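Local coordinates for Low molecular weight phosphotyrosine protein phosphatase (Vibrio cholerae, PDB 6U1P) that probably removes phosphate from phosphotyrosine in proteins, as a low molecular weight tyrosine phosphatase tied to control of exopolysaccharide production and biofilm formation, at residues 16-21 against 87-92; 27-32 against 63-68. One frame throughout, in Å; residues are numbered along the deposited sequence.

Contact 1 (16-21 against 87-92); sequences LCRSPM and YAMDRT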
ATOM      1  N   LEU B  16       1.999  -8.379  -9.700  1.00 46.42           N
ATOM      2  CA  LEU B  16       0.890  -7.712  -9.034  1.00 51.76           C
ATOM      3  C   LEU B  16       0.800  -6.215  -9.304  1.00 53.97           C
ATOM      4  O   LEU B  16      -0.305  -5.661  -9.249  1.00 47.58           O
ATOM      5  CB  LEU B  16       0.971  -7.918  -7.510  1.00 55.64           C
ATOM      6  CG  LEU B  16       0.949  -9.371  -7.009  1.00 63.27           C
ATOM      7  CD1 LEU B  16       0.919  -9.475  -5.465  1.00 59.62           C
ATOM      8  CD2 LEU B  16      -0.237 -10.109  -7.633  1.00 56.76           C
ATOM      9  N   CYS B  17       1.922  -5.537  -9.557  1.00 50.77           N
ATOM     10  CA  CYS B  17       1.912  -4.082  -9.651  1.00 53.52           C
ATOM     11  C   CYS B  17       2.635  -3.598 -10.911  1.00 56.05           C
ATOM     12  O   CYS B  17       1.989  -3.189 -11.893  1.00 47.36           O
ATOM     13  CB  CYS B  17       2.551  -3.463  -8.396  1.00 61.61           C
ATOM     14  SG  CYS B  17       1.717  -3.887  -6.794  1.00 76.22           S
ATOM     15  N   ARG B  18       3.973  -3.656 -10.870  1.00 41.85           N
ATOM     16  CA  ARG B  18       4.823  -3.070 -11.899  1.00 49.58           C
ATOM     17  C   ARG B  18       4.580  -3.691 -13.276  1.00 49.77           C
ATOM     18  O   ARG B  18       4.295  -2.977 -14.247  1.00 53.04           O
ATOM     19  CB  ARG B  18       6.296  -3.213 -11.487  1.00 49.35           C
ATOM     20  CG  ARG B  18       6.741  -2.212 -10.416  1.00 46.97           C
ATOM     21  CD  ARG B  18       8.189  -2.448  -9.970  1.00 40.44           C
ATOM     22  NE  ARG B  18       8.321  -3.737  -9.309  1.00 48.71           N
ATOM     23  CZ  ARG B  18       9.465  -4.272  -8.903  1.00 56.11           C
ATOM     24  NH1 ARG B  18      10.615  -3.616  -9.078  1.00 57.95           N
ATOM     25  NH2 ARG B  18       9.447  -5.462  -8.308  1.00 50.58           N
ATOM     26  N   SER B  19       4.730  -5.017 -13.397  1.00 40.28           N
ATOM     27  CA  SER B  19       4.629  -5.575 -14.748  1.00 47.87           C
ATOM     28  C   SER B  19       3.200  -5.451 -15.304  1.00 48.26           C
ATOM     29  O   SER B  19       3.055  -5.149 -16.496  1.00 49.82           O
ATOM     30  CB  SER B  19       5.161  -7.021 -14.820  1.00 43.21           C
ATOM     31  OG  SER B  19       4.538  -7.921 -13.913  1.00 43.89           O
ATOM     32  N   PRO B  20       2.128  -5.640 -14.508  1.00 40.77           N
ATOM     33  CA  PRO B  20       0.781  -5.396 -15.071  1.00 41.37           C
ATOM     34  C   PRO B  20       0.573  -3.951 -15.482  1.00 42.34           C
ATOM     35  O   PRO B  20      -0.078  -3.678 -16.505  1.00 42.37           O
ATOM     36  CB  PRO B  20      -0.171  -5.781 -13.926  1.00 36.50           C
ATOM     37  CG  PRO B  20       0.626  -6.553 -12.980  1.00 46.16           C
ATOM     38  CD  PRO B  20       2.040  -6.098 -13.107  1.00 41.07           C
ATOM     39  N   MET B  21       1.138  -3.009 -14.723  1.00 38.36           N
ATOM     40  CA  MET B  21       1.097  -1.612 -15.147  1.00 40.74           C
ATOM     41  C   MET B  21       1.757  -1.416 -16.510  1.00 43.52           C
ATOM     42  O   MET B  21       1.210  -0.739 -17.386  1.00 43.38           O
ATOM     43  CB  MET B  21       1.765  -0.736 -14.096  1.00 40.08           C
ATOM     44  CG  MET B  21       0.841  -0.460 -12.899  1.00 42.30           C
ATOM     45  SD  MET B  21       1.598   0.676 -11.718  1.00 54.03           S
ATOM     46  CE  MET B  21       2.126  -0.441 -10.443  1.00 56.37           C
ATOM     47  N   TYR B  87      11.229  -8.044 -20.684  1.00 60.83           N
ATOM     48  CA  TYR B  87      11.762  -6.920 -19.922  1.00 60.97           C
ATOM     49  C   TYR B  87      11.554  -7.117 -18.421  1.00 63.44           C
ATOM     50  O   TYR B  87      10.437  -7.409 -17.968  1.00 62.35           O
ATOM     51  CB  TYR B  87      11.120  -5.602 -20.371  1.00 59.62           C
ATOM     52  CG  TYR B  87      11.389  -5.250 -21.814  1.00 65.25           C
ATOM     53  CD1 TYR B  87      10.526  -5.670 -22.824  1.00 64.67           C
ATOM     54  CD2 TYR B  87      12.510  -4.497 -22.174  1.00 69.64           C
ATOM     55  CE1 TYR B  87      10.773  -5.349 -24.153  1.00 67.33           C
ATOM     56  CE2 TYR B  87      12.760  -4.166 -23.492  1.00 65.40           C
ATOM     57  CZ  TYR B  87      11.888  -4.595 -24.473  1.00 68.50           C
ATOM     58  OH  TYR B  87      12.133  -4.286 -25.784  1.00 70.84           O
ATOM     59  N   ALA B  88      12.629  -6.899 -17.665  1.00 63.06           N
ATOM     60  CA  ALA B  88      12.659  -6.993 -16.214  1.00 66.96           C
ATOM     61  C   ALA B  88      12.568  -5.610 -15.581  1.00 66.20           C
ATOM     62  O   ALA B  88      13.200  -4.664 -16.061  1.00 67.69           O
ATOM     63  CB  ALA B  88      13.952  -7.684 -15.763  1.00 69.81           C
ATOM     64  N   MET B  89      11.781  -5.506 -14.491  1.00 61.59           N
ATOM     65  CA  MET B  89      11.544  -4.234 -13.807  1.00 57.78           C
ATOM     66  C   MET B  89      12.721  -3.781 -12.951  1.00 61.31           C
ATOM     67  O   MET B  89      12.957  -2.573 -12.804  1.00 61.02           O
ATOM     68  CB  MET B  89      10.289  -4.336 -12.933  1.00 57.42           C
ATOM     69  CG  MET B  89       9.010  -4.395 -13.722  1.00 62.06           C
ATOM     70  SD  MET B  89       8.678  -2.885 -14.658  1.00 67.81           S
ATOM     71  CE  MET B  89       8.256  -3.617 -16.231  1.00 68.81           C
ATOM     72  N   ASP B  90      13.456  -4.712 -12.362  1.00 61.92           N
ATOM     73  CA  ASP B  90      14.591  -4.339 -11.543  1.00 65.55           C
ATOM     74  C   ASP B  90      15.647  -5.411 -11.728  1.00 71.50           C
ATOM     75  O   ASP B  90      15.405  -6.441 -12.365  1.00 71.83           O
ATOM     76  CB  ASP B  90      14.191  -4.135 -10.061  1.00 69.01           C
ATOM     77  CG  ASP B  90      13.714  -5.421  -9.364  1.00 69.96           C
ATOM     78  OD1 ASP B  90      14.270  -6.525  -9.609  1.00 71.85           O
ATOM     79  OD2 ASP B  90      12.779  -5.317  -8.539  1.00 72.63           O
ATOM     80  N   ARG B  91      16.822  -5.164 -11.155  1.00 70.25           N
ATOM     81  CA  ARG B  91      17.945  -6.064 -11.394  1.00 78.95           C
ATOM     82  C   ARG B  91      17.684  -7.445 -10.813  1.00 78.91           C
ATOM     83  O   ARG B  91      18.019  -8.463 -11.433  1.00 78.61           O
ATOM     84  CB  ARG B  91      19.224  -5.466 -10.818  1.00 81.84           C
ATOM     85  CG  ARG B  91      19.787  -4.373 -11.688  1.00 82.73           C
ATOM     86  CD  ARG B  91      21.005  -3.714 -11.066  1.00 82.39           C
ATOM     87  NE  ARG B  91      21.314  -2.477 -11.770  1.00 95.05           N
ATOM     88  CZ  ARG B  91      21.753  -2.411 -13.025  1.00 96.47           C
ATOM     89  NH1 ARG B  91      21.948  -3.519 -13.728  1.00 97.17           N
ATOM     90  NH2 ARG B  91      22.003  -1.232 -13.581  1.00 97.66           N
ATOM     91  N   THR B  92      17.044  -7.501  -9.643  1.00 71.21           N
ATOM     92  CA  THR B  92      16.703  -8.785  -9.049  1.00 81.90           C
ATOM     93  C   THR B  92      15.825  -9.606  -9.991  1.00 82.29           C
ATOM     94  O   THR B  92      16.003 -10.825 -10.116  1.00 85.62           O
ATOM     95  CB  THR B  92      16.005  -8.557  -7.706  1.00 79.80           C
ATOM     96  OG1 THR B  92      16.841  -7.739  -6.871  1.00 78.29           O
ATOM     97  CG2 THR B  92      15.709  -9.887  -7.008  1.00 82.57           C
TER
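Arg-18 and Asp-90 meet in a salt bridge, with NH1 of Arg-18 2.8 Å from OD2 of Asp-90 and an N-H...O angle of 158°. The carboxylate oxygen lies close to the guanidinium plane, at its edge, but NH1 reaches OD2 on the anti side and 33° out of the carboxylate plane. A second, weak bond runs from NH2 of Arg-18 to the same OD2 at 3.3 Å, so one oxygen takes both nitrogens and the pairing is not the two-oxygen fork. The other oxygen, OD1, accepts from the backbone N of Asn-93, making Asp-90 the N-cap of helix 91-100. NH1 also donates to the carbonyl O of Val-123, and NH2 to a glycerol, probably from the crystallisation liquor.

Met-89 supplies the nonpolar half. Its CB stands 3.7 Å above one face of the guanidinium, offset toward the rim, while its CG touches CB of Arg-18 at 3.7 Å. The bend of the arginine chain at chi3 (-65°) lets its aliphatic part run past Met-89 before the head reaches Asp-90. Ser-19 OG is held by Asn-15 ND2 and packs beside Cys-12, the predicted nucleophile.

Arg-18, a predicted active-site residue near Asp-125, the predicted proton donor, closes the C(X)5R phosphate-binding loop that begins at Cys-12 and is also the first residue of helix 18-32, with Cys-17 at the N-cap position. With a carboxylate, a carbonyl and a methionine holding its head, the guanidinium is probably oriented in advance for a phosphate.

Contact 2 (27-32 against 63-68); sequences RDKIRQ and YGYHPM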
ATOM      1  N   ARG B  27       0.291  -1.771 -24.049  1.00 52.67           N
ATOM      2  CA  ARG B  27      -0.803  -2.126 -24.949  1.00 52.50           C
ATOM      3  C   ARG B  27      -1.465  -0.881 -25.527  1.00 54.94           C
ATOM      4  O   ARG B  27      -1.699  -0.794 -26.738  1.00 60.42           O
ATOM      5  CB  ARG B  27      -1.827  -2.983 -24.206  1.00 50.27           C
ATOM      6  CG  ARG B  27      -3.072  -3.280 -25.035  1.00 56.47           C
ATOM      7  CD  ARG B  27      -3.958  -4.325 -24.356  1.00 49.39           C
ATOM      8  NE  ARG B  27      -3.236  -5.591 -24.233  1.00 48.65           N
ATOM      9  CZ  ARG B  27      -2.977  -6.202 -23.079  1.00 44.77           C
ATOM     10  NH1 ARG B  27      -3.390  -5.667 -21.922  1.00 43.02           N
ATOM     11  NH2 ARG B  27      -2.288  -7.334 -23.085  1.00 45.22           N
ATOM     12  N   ASP B  28      -1.713   0.112 -24.682  1.00 55.14           N
ATOM     13  CA  ASP B  28      -2.356   1.349 -25.111  1.00 51.45           C
ATOM     14  C   ASP B  28      -1.494   2.102 -26.118  1.00 61.19           C
ATOM     15  O   ASP B  28      -1.979   2.545 -27.173  1.00 57.57           O
ATOM     16  CB  ASP B  28      -2.631   2.206 -23.878  1.00 51.32           C
ATOM     17  CG  ASP B  28      -3.215   3.552 -24.217  1.00 60.67           C
ATOM     18  OD1 ASP B  28      -2.491   4.409 -24.758  1.00 65.09           O
ATOM     19  OD2 ASP B  28      -4.400   3.759 -23.908  1.00 63.82           O
ATOM     20  N   LYS B  29      -0.206   2.263 -25.808  1.00 61.60           N
ATOM     21  CA  LYS B  29       0.647   3.017 -26.717  1.00 61.32           C
ATOM     22  C   LYS B  29       0.839   2.262 -28.017  1.00 66.50           C
ATOM     23  O   LYS B  29       0.954   2.878 -29.085  1.00 71.09           O
ATOM     24  CB  LYS B  29       1.980   3.337 -26.044  1.00 60.43           C
ATOM     25  CG  LYS B  29       1.787   4.137 -24.756  1.00 59.75           C
ATOM     26  CD  LYS B  29       2.920   5.087 -24.505  1.00 60.59           C
ATOM     27  CE  LYS B  29       2.496   6.183 -23.556  1.00 58.10           C
ATOM     28  NZ  LYS B  29       1.083   6.621 -23.806  1.00 66.16           N
ATOM     29  N   ILE B  30       0.839   0.932 -27.955  1.00 61.78           N
ATOM     30  CA  ILE B  30       0.887   0.154 -29.185  1.00 58.67           C
ATOM     31  C   ILE B  30      -0.352   0.439 -30.019  1.00 61.97           C
ATOM     32  O   ILE B  30      -0.269   0.672 -31.232  1.00 60.78           O
ATOM     33  CB  ILE B  30       1.028  -1.345 -28.862  1.00 56.72           C
ATOM     34  CG1 ILE B  30       2.432  -1.637 -28.331  1.00 59.63           C
ATOM     35  CG2 ILE B  30       0.744  -2.179 -30.091  1.00 57.82           C
ATOM     36  CD1 ILE B  30       2.528  -2.901 -27.524  1.00 56.80           C
ATOM     37  N   ARG B  31      -1.510   0.509 -29.367  1.00 58.92           N
ATOM     38  CA  ARG B  31      -2.737   0.713 -30.119  1.00 66.42           C
ATOM     39  C   ARG B  31      -2.817   2.130 -30.672  1.00 69.51           C
ATOM     40  O   ARG B  31      -3.367   2.331 -31.760  1.00 76.37           O
ATOM     41  CB  ARG B  31      -3.935   0.397 -29.225  1.00 70.55           C
ATOM     42  CG  ARG B  31      -5.287   0.689 -29.830  1.00 79.74           C
ATOM     43  CD  ARG B  31      -6.326   0.942 -28.744  1.00 87.13           C
ATOM     44  NE  ARG B  31      -5.863   1.879 -27.718  1.00 91.92           N
ATOM     45  CZ  ARG B  31      -6.039   3.197 -27.773  1.00 95.64           C
ATOM     46  NH1 ARG B  31      -6.666   3.740 -28.810  1.00 96.85           N
ATOM     47  NH2 ARG B  31      -5.585   3.971 -26.790  1.00 95.53           N
ATOM     48  N   GLN B  32      -2.230   3.112 -29.971  1.00 63.62           N
ATOM     49  CA  GLN B  32      -2.173   4.469 -30.500  1.00 71.23           C
ATOM     50  C   GLN B  32      -1.314   4.534 -31.757  1.00 77.46           C
ATOM     51  O   GLN B  32      -1.663   5.237 -32.712  1.00 77.64           O
ATOM     52  CB  GLN B  32      -1.648   5.435 -29.441  1.00 75.99           C
ATOM     53  CG  GLN B  32      -2.760   6.165 -28.680  1.00 86.32           C
ATOM     54  CD  GLN B  32      -2.251   6.967 -27.485  1.00 90.21           C
ATOM     55  OE1 GLN B  32      -2.947   7.105 -26.473  1.00 90.73           O
ATOM     56  NE2 GLN B  32      -1.036   7.505 -27.602  1.00 90.45           N
ATOM     57  N   TYR B  63      -4.276   8.177 -14.440  1.00 47.07           N
ATOM     58  CA  TYR B  63      -3.548   8.706 -15.586  1.00 53.94           C
ATOM     59  C   TYR B  63      -4.242   8.415 -16.911  1.00 40.79           C
ATOM     60  O   TYR B  63      -3.617   8.537 -17.962  1.00 52.08           O
ATOM     61  CB  TYR B  63      -2.115   8.171 -15.602  1.00 51.38           C
ATOM     62  CG  TYR B  63      -1.261   8.846 -14.564  1.00 54.38           C
ATOM     63  CD1 TYR B  63      -1.022  10.218 -14.619  1.00 57.08           C
ATOM     64  CD2 TYR B  63      -0.733   8.131 -13.500  1.00 60.97           C
ATOM     65  CE1 TYR B  63      -0.257  10.863 -13.642  1.00 60.90           C
ATOM     66  CE2 TYR B  63       0.032   8.760 -12.525  1.00 67.28           C
ATOM     67  CZ  TYR B  63       0.264  10.127 -12.603  1.00 67.19           C
ATOM     68  OH  TYR B  63       1.021  10.733 -11.635  1.00 72.72           O
ATOM     69  N   GLY B  64      -5.522   8.044 -16.880  1.00 43.36           N
ATOM     70  CA  GLY B  64      -6.298   7.887 -18.094  1.00 47.41           C
ATOM     71  C   GLY B  64      -6.182   6.551 -18.800  1.00 53.71           C
ATOM     72  O   GLY B  64      -6.710   6.415 -19.904  1.00 57.24           O
ATOM     73  N   TYR B  65      -5.524   5.558 -18.211  1.00 49.17           N
ATOM     74  CA  TYR B  65      -5.517   4.214 -18.780  1.00 47.65           C
ATOM     75  C   TYR B  65      -6.705   3.388 -18.295  1.00 49.54           C
ATOM     76  O   TYR B  65      -7.152   3.510 -17.153  1.00 53.41           O
ATOM     77  CB  TYR B  65      -4.233   3.472 -18.432  1.00 41.80           C
ATOM     78  CG  TYR B  65      -3.034   4.111 -19.032  1.00 44.51           C
ATOM     79  CD1 TYR B  65      -2.610   3.774 -20.312  1.00 47.35           C
ATOM     80  CD2 TYR B  65      -2.325   5.067 -18.339  1.00 41.43           C
ATOM     81  CE1 TYR B  65      -1.507   4.377 -20.871  1.00 44.56           C
ATOM     82  CE2 TYR B  65      -1.221   5.666 -18.893  1.00 43.69           C
ATOM     83  CZ  TYR B  65      -0.816   5.313 -20.153  1.00 38.93           C
ATOM     84  OH  TYR B  65       0.285   5.914 -20.699  1.00 42.92           O
ATOM     85  N   HIS B  66      -7.208   2.541 -19.181  1.00 48.30           N
ATOM     86  CA  HIS B  66      -8.291   1.638 -18.833  1.00 51.55           C
ATOM     87  C   HIS B  66      -7.708   0.290 -18.434  1.00 51.78           C
ATOM     88  O   HIS B  66      -7.234  -0.450 -19.306  1.00 52.98           O
ATOM     89  CB  HIS B  66      -9.254   1.468 -19.997  1.00 56.48           C
ATOM     90  CG  HIS B  66     -10.403   0.563 -19.686  1.00 63.61           C
ATOM     91  ND1 HIS B  66     -11.381   0.896 -18.771  1.00 61.94           N
ATOM     92  CD2 HIS B  66     -10.713  -0.675 -20.140  1.00 60.85           C
ATOM     93  CE1 HIS B  66     -12.248  -0.096 -18.682  1.00 66.96           C
ATOM     94  NE2 HIS B  66     -11.867  -1.060 -19.503  1.00 65.96           N
ATOM     95  N   PRO B  67      -7.720  -0.071 -17.161  1.00 45.43           N
ATOM     96  CA  PRO B  67      -7.071  -1.325 -16.742  1.00 49.69           C
ATOM     97  C   PRO B  67      -7.962  -2.546 -16.975  1.00 55.94           C
ATOM     98  O   PRO B  67      -8.615  -3.088 -16.075  1.00 60.68           O
ATOM     99  CB  PRO B  67      -6.821  -1.093 -15.250  1.00 45.04           C
ATOM    100  CG  PRO B  67      -7.941  -0.180 -14.819  1.00 44.70           C
ATOM    101  CD  PRO B  67      -8.402   0.602 -16.045  1.00 46.02           C
ATOM    102  N   MET B  68      -7.968  -3.057 -18.208  1.00 47.91           N
ATOM    103  CA  MET B  68      -8.580  -4.357 -18.463  1.00 51.73           C
ATOM    104  C   MET B  68      -7.450  -5.369 -18.421  1.00 46.65           C
ATOM    105  O   MET B  68      -6.499  -5.252 -19.181  1.00 43.54           O
ATOM    106  CB  MET B  68      -9.315  -4.411 -19.796  1.00 55.30           C
ATOM    107  CG  MET B  68      -9.563  -5.808 -20.255  1.00 65.98           C
ATOM    108  SD  MET B  68     -10.870  -5.887 -21.466  1.00 77.32           S
ATOM    109  CE  MET B  68     -10.112  -5.075 -22.848  1.00 76.91           C
TER
HETATM  110  O   HOH W   1      -5.764   2.092 -21.680  1.00 51.40           O
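With chi1 at -64°, the ring of Tyr-65 swings out from its loop toward helix 18-32, and Asp-28, its CG anti to the backbone N (chi1 176°), extends to meet it. CG of Asp-28 comes within 3.8 Å of CE1 of Tyr-65; carboxylate and ring planes stand 75° apart, and CB of Asp-28 lies at the ring edge. At the far end of the ring, NZ of Lys-29 reaches OH of Tyr-65 near the ring plane, but 3.3 Å makes this bond weak; the stronger partner of the hydroxyl is Glu-142 of the second subunit.

OD2 of Asp-28 is shared. A water donates to it at 3.1 Å and accepts from the backbone N of His-66 at 2.9 Å, bridging helix and loop, while NH2 of Arg-31, from one turn along the helix, forms a salt bridge with OD2 whose hydrogen bond is weak.

Gly-64, at positive phi, is the C-prime residue of the Schellman motif that ends helix 54-62, and Tyr-65 follows it directly. Tyr-65 packs on Leu-60 of helix 54-62 and on Ile-24 and Ile-25 of helix 18-32, joining the loop after helix 54-62 to the middle and, through Asp-28 and Lys-29, the C-terminal part of helix 18-32, while Arg-27 leans on Val-39 of strand 37-43.

Contacts 1 and 2 both use helix 18-32, the first at its N-terminal end and the second at its C-terminal end, with centres about 17 Å apart and nearest atoms about 7 Å apart. Contact 1 is buried, about 3 Å from the centre of the chain, and joins the helix start to the short turn between strand 85-88 and helix 91-100 in the active-site region. Contact 2 lies at the surface, about 16 Å from the chain centre and away from the annotated sites. Their chemistry differs accordingly: a direct salt bridge backed by methionine in the first, a tyrosine ring packed against an aspartate, with a water bridge and a weak lysine bond, in the second. Both also touch the second subunit.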